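Local structure of esterase (Staphylococcus aureus subsp. aureus USA300_TCH1516, 3D7R) at residues V166-L179 / L192-D204. The protein is a putative esterase of the alpha/beta hydrolase fold, probably related to enzymes that cleave ester bonds, though its own substrate is not established. Residues are numbered along the deposited sequence; the frame is centred on the assembly and turned at random.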
loop_
_atom_site.group_PDB
_atom_site.type_symbol
_atom_site.label_atom_id
_atom_site.label_comp_id
_atom_site.label_asym_id
_atom_site.label_seq_id
_atom_site.Cartn_x
_atom_site.Cartn_y
_atom_site.Cartn_z
ATOM N N VAL A 166 -7.599 -2.653 -15.257
ATOM C CA VAL A 166 -6.736 -2.069 -14.243
ATOM C C VAL A 166 -7.133 -2.627 -12.879
ATOM O O VAL A 166 -8.326 -2.681 -12.531
ATOM C CB VAL A 166 -6.820 -0.518 -14.240
ATOM C CG1 VAL A 166 -5.922 0.072 -13.146
ATOM C CG2 VAL A 166 -6.409 0.039 -15.615
ATOM N N VAL A 167 -6.130 -3.053 -12.126
ATOM C CA VAL A 167 -6.320 -3.497 -10.752
ATOM C C VAL A 167 -5.524 -2.509 -9.901
ATOM O O VAL A 167 -4.454 -2.051 -10.322
ATOM C CB VAL A 167 -5.816 -4.957 -10.579
ATOM C CG1 VAL A 167 -5.628 -5.343 -9.110
ATOM C CG2 VAL A 167 -6.759 -5.981 -11.322
ATOM N N VAL A 168 -6.044 -2.163 -8.724
ATOM C CA VAL A 168 -5.311 -1.283 -7.799
ATOM C C VAL A 168 -4.818 -2.141 -6.627
ATOM O O VAL A 168 -5.544 -3.005 -6.152
ATOM C CB VAL A 168 -6.165 -0.067 -7.313
ATOM C CG1 VAL A 168 -5.387 0.788 -6.288
ATOM C CG2 VAL A 168 -6.598 0.818 -8.515
HETATM N N MSE A 169 -3.569 -1.931 -6.210
HETATM C CA MSE A 169 -2.960 -2.705 -5.139
HETATM C C MSE A 169 -2.061 -1.786 -4.310
HETATM O O MSE A 169 -1.487 -0.843 -4.837
HETATM C CB MSE A 169 -2.103 -3.812 -5.760
HETATM C CG MSE A 169 -1.454 -4.752 -4.767
HETATM SE SE MSE A 169 -0.526 -6.220 -5.690
HETATM C CE MSE A 169 -1.991 -6.894 -6.780
ATOM N N GLY A 170 -1.944 -2.056 -3.016
ATOM C CA GLY A 170 -1.029 -1.288 -2.165
ATOM C C GLY A 170 -0.766 -2.019 -0.867
ATOM O O GLY A 170 -1.578 -2.855 -0.457
ATOM N N ASP A 171 0.331 -1.667 -0.203
ATOM C CA ASP A 171 0.720 -2.332 1.036
ATOM C C ASP A 171 0.944 -1.289 2.116
ATOM O O ASP A 171 1.405 -0.188 1.814
ATOM C CB ASP A 171 1.997 -3.180 0.842
ATOM C CG ASP A 171 3.262 -2.321 0.640
ATOM O OD1 ASP A 171 3.423 -1.742 -0.448
ATOM O OD2 ASP A 171 4.102 -2.241 1.574
ATOM N N GLY A 172 0.632 -1.635 3.366
ATOM C CA GLY A 172 0.846 -0.716 4.491
ATOM C C GLY A 172 -0.002 0.543 4.375
ATOM O O GLY A 172 -1.204 0.491 4.053
ATOM N N SER A 173 0.625 1.684 4.605
ATOM C CA SER A 173 -0.019 2.961 4.349
ATOM C C SER A 173 -0.463 3.047 2.891
ATOM O O SER A 173 -1.424 3.733 2.581
ATOM C CB SER A 173 0.940 4.103 4.669
ATOM O OG SER A 173 2.048 4.093 3.782
ATOM N N GLY A 174 0.228 2.330 2.007
ATOM C CA GLY A 174 -0.130 2.256 0.581
ATOM C C GLY A 174 -1.450 1.523 0.349
ATOM O O GLY A 174 -2.204 1.833 -0.598
ATOM N N GLY A 175 -1.742 0.560 1.222
ATOM C CA GLY A 175 -3.029 -0.131 1.193
ATOM C C GLY A 175 -4.132 0.821 1.612
ATOM O O GLY A 175 -5.221 0.796 1.043
ATOM N N ALA A 176 -3.867 1.651 2.629
ATOM C CA ALA A 176 -4.796 2.731 3.000
ATOM C C ALA A 176 -5.014 3.702 1.840
ATOM O O ALA A 176 -6.160 4.035 1.505
ATOM C CB ALA A 176 -4.301 3.486 4.260
ATOM N N LEU A 177 -3.931 4.131 1.197
ATOM C CA LEU A 177 -4.037 5.030 0.035
ATOM C C LEU A 177 -4.850 4.379 -1.093
ATOM O O LEU A 177 -5.713 5.010 -1.690
ATOM C CB LEU A 177 -2.651 5.417 -0.520
ATOM C CG LEU A 177 -1.700 6.345 0.227
ATOM C CD1 LEU A 177 -0.570 6.819 -0.709
ATOM C CD2 LEU A 177 -2.445 7.574 0.784
ATOM N N ALA A 178 -4.580 3.109 -1.361
ATOM C CA ALA A 178 -5.281 2.380 -2.416
ATOM C C ALA A 178 -6.780 2.304 -2.141
ATOM O O ALA A 178 -7.574 2.629 -3.024
ATOM C CB ALA A 178 -4.681 0.982 -2.594
ATOM N N LEU A 179 -7.176 1.890 -0.930
ATOM C CA LEU A 179 -8.615 1.846 -0.599
ATOM C C LEU A 179 -9.250 3.248 -0.640
ATOM O O LEU A 179 -10.311 3.439 -1.247
ATOM C CB LEU A 179 -8.875 1.166 0.764
ATOM C CG LEU A 179 -10.328 1.207 1.276
ATOM C CD1 LEU A 179 -11.315 0.536 0.322
ATOM C CD2 LEU A 179 -10.469 0.590 2.658
ATOM N N LEU A 192 -14.263 2.383 -12.101
ATOM C CA LEU A 192 -13.570 1.699 -11.009
ATOM C C LEU A 192 -12.635 0.597 -11.539
ATOM O O LEU A 192 -12.909 0.017 -12.586
ATOM C CB LEU A 192 -14.599 1.063 -10.080
ATOM C CG LEU A 192 -15.608 1.975 -9.375
ATOM C CD1 LEU A 192 -16.653 1.136 -8.625
ATOM C CD2 LEU A 192 -14.884 2.930 -8.421
ATOM N N PRO A 193 -11.554 0.276 -10.798
ATOM C CA PRO A 193 -10.680 -0.838 -11.219
ATOM C C PRO A 193 -11.441 -2.157 -11.088
ATOM O O PRO A 193 -12.419 -2.234 -10.342
ATOM C CB PRO A 193 -9.523 -0.783 -10.221
ATOM C CG PRO A 193 -10.148 -0.147 -8.956
ATOM C CD PRO A 193 -11.110 0.887 -9.526
ATOM N N ASN A 194 -11.009 -3.172 -11.818
ATOM C CA ASN A 194 -11.646 -4.490 -11.790
ATOM C C ASN A 194 -11.578 -5.118 -10.394
ATOM O O ASN A 194 -12.493 -5.836 -9.965
ATOM C CB ASN A 194 -10.914 -5.387 -12.795
ATOM C CG ASN A 194 -11.549 -6.754 -12.932
ATOM O OD1 ASN A 194 -10.922 -7.775 -12.625
ATOM N ND2 ASN A 194 -12.799 -6.786 -13.394
ATOM N N LYS A 195 -10.469 -4.872 -9.696
ATOM C CA LYS A 195 -10.269 -5.450 -8.364
ATOM C C LYS A 195 -9.414 -4.522 -7.527
ATOM O O LYS A 195 -8.674 -3.702 -8.077
ATOM C CB LYS A 195 -9.586 -6.834 -8.448
ATOM C CG LYS A 195 -10.416 -7.942 -9.121
ATOM C CD LYS A 195 -9.599 -9.269 -9.231
ATOM C CE LYS A 195 -10.466 -10.390 -9.846
ATOM N NZ LYS A 195 -10.471 -10.269 -11.344
ATOM N N LEU A 196 -9.500 -4.670 -6.201
ATOM C CA LEU A 196 -8.666 -3.900 -5.256
ATOM C C LEU A 196 -7.931 -4.840 -4.294
ATOM O O LEU A 196 -8.570 -5.670 -3.628
ATOM C CB LEU A 196 -9.519 -2.902 -4.446
ATOM C CG LEU A 196 -8.815 -2.130 -3.303
ATOM C CD1 LEU A 196 -7.634 -1.302 -3.861
ATOM C CD2 LEU A 196 -9.836 -1.235 -2.579
ATOM N N TYR A 197 -6.599 -4.724 -4.242
ATOM C CA TYR A 197 -5.770 -5.608 -3.395
ATOM C C TYR A 197 -5.161 -4.795 -2.268
ATOM O O TYR A 197 -4.591 -3.730 -2.513
ATOM C CB TYR A 197 -4.668 -6.305 -4.220
ATOM C CG TYR A 197 -5.177 -7.509 -4.969
ATOM C CD1 TYR A 197 -4.961 -8.808 -4.488
ATOM C CD2 TYR A 197 -5.899 -7.348 -6.159
ATOM C CE1 TYR A 197 -5.474 -9.925 -5.181
ATOM C CE2 TYR A 197 -6.402 -8.452 -6.864
ATOM C CZ TYR A 197 -6.181 -9.730 -6.364
ATOM O OH TYR A 197 -6.700 -10.797 -7.051
ATOM N N LEU A 198 -5.301 -5.289 -1.037
ATOM C CA LEU A 198 -4.779 -4.593 0.139
ATOM C C LEU A 198 -3.835 -5.511 0.886
ATOM O O LEU A 198 -4.235 -6.603 1.306
ATOM C CB LEU A 198 -5.930 -4.170 1.063
ATOM C CG LEU A 198 -7.069 -3.315 0.476
ATOM C CD1 LEU A 198 -8.083 -2.934 1.579
ATOM C CD2 LEU A 198 -6.528 -2.049 -0.194
ATOM N N ILE A 199 -2.582 -5.093 1.041
ATOM C CA ILE A 199 -1.598 -5.887 1.789
ATOM C C ILE A 199 -1.252 -5.174 3.108
ATOM O O ILE A 199 -0.669 -4.083 3.111
ATOM C CB ILE A 199 -0.296 -6.167 0.961
ATOM C CG1 ILE A 199 -0.617 -6.884 -0.358
ATOM C CG2 ILE A 199 0.742 -6.955 1.805
ATOM C CD1 ILE A 199 0.479 -6.754 -1.440
ATOM N N SER A 200 -1.619 -5.784 4.233
ATOM C CA SER A 200 -1.400 -5.162 5.541
ATOM C C SER A 200 -1.801 -3.673 5.558
ATOM O O SER A 200 -0.987 -2.823 5.981
ATOM C CB SER A 200 0.074 -5.299 5.965
ATOM O OG SER A 200 0.391 -6.640 6.248
ATOM N N PRO A 201 -3.041 -3.352 5.121
ATOM C CA PRO A 201 -3.412 -1.938 5.024
ATOM C C PRO A 201 -3.500 -1.334 6.419
ATOM O O PRO A 201 -3.942 -2.016 7.350
ATOM C CB PRO A 201 -4.822 -1.973 4.387
ATOM C CG PRO A 201 -5.379 -3.325 4.704
ATOM C CD PRO A 201 -4.156 -4.254 4.741
ATOM N N ILE A 202 -3.073 -0.085 6.563
ATOM C CA ILE A 202 -3.257 0.635 7.822
ATOM C C ILE A 202 -4.600 1.372 7.701
ATOM O O ILE A 202 -4.658 2.546 7.319
ATOM C CB ILE A 202 -2.065 1.605 8.112
ATOM C CG1 ILE A 202 -0.742 0.840 8.218
ATOM C CG2 ILE A 202 -2.305 2.399 9.406
ATOM C CD1 ILE A 202 0.492 1.784 8.161
ATOM N N LEU A 203 -5.681 0.647 7.982
ATOM C CA LEU A 203 -7.035 1.134 7.735
ATOM C C LEU A 203 -7.495 2.303 8.609
ATOM O O LEU A 203 -8.348 3.098 8.198
ATOM C CB LEU A 203 -8.024 -0.033 7.815
ATOM C CG LEU A 203 -7.742 -1.079 6.715
ATOM C CD1 LEU A 203 -8.423 -2.406 6.999
ATOM C CD2 LEU A 203 -8.134 -0.553 5.334
ATOM N N ASP A 204 -6.933 2.398 9.814
ATOM C CA ASP A 204 -7.268 3.462 10.749
ATOM C C ASP A 204 -5.936 4.051 11.200
ATOM O O ASP A 204 -5.179 3.372 11.891
ATOM C CB ASP A 204 -8.065 2.862 11.923
ATOM C CG ASP A 204 -8.399 3.875 13.026
ATOM O OD1 ASP A 204 -7.996 5.055 12.949
ATOM O OD2 ASP A 204 -9.066 3.458 13.999
#
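The selenomethionine side chain of M169 laps over the root of Y197: its CG touches CB of the tyrosine, and the bend at chi3 (-54°) swings the CE methyl back to 3.7 Å from CG of Y197, approaching the ring obliquely. The contact belongs to a right-handed beta-alpha-beta unit of the alpha/beta hydrolase fold, in which strands 166-171 and 195-199 run parallel and are joined through helix 173-187. V167 CG1 comes to CD2 of the Y197 ring, also obliquely. Y260 stacks on this ring, and helix 305-318 covers this face of the sheet. V168 and G170 each donate a backbone hydrogen bond to strand 195-199 and accept one from it; the bond from Y197 N to V168 O is 2.8 Å long.

On the other face the first turns of the helix, 173-179, run back across strand 195-199, with axes 7.3 Å apart at closest approach. L196 forks beneath them: CD1 meets V168 CG1 and A178 CB, while CD2 lies 3.7 Å from L179 CD1. L198 CD2 presses against G175 O at 3.4 Å, and the other branch of L179, CD2, reaches L203 CD2.

Between strand and helix is a sharp turn with the shape of a nucleophile elbow. By comparison with related alpha/beta hydrolases, G172, with positive phi (63°), probably stands where the nucleophilic serine usually sits; S173 is the next residue. G172 N is held by I199 O at 2.8 Å. G172 O, at the N-cap, accepts A176 N from the first turn of the helix and also I202 N, which approaches 3.2 Å from G172 O, from above the carbonyl plane.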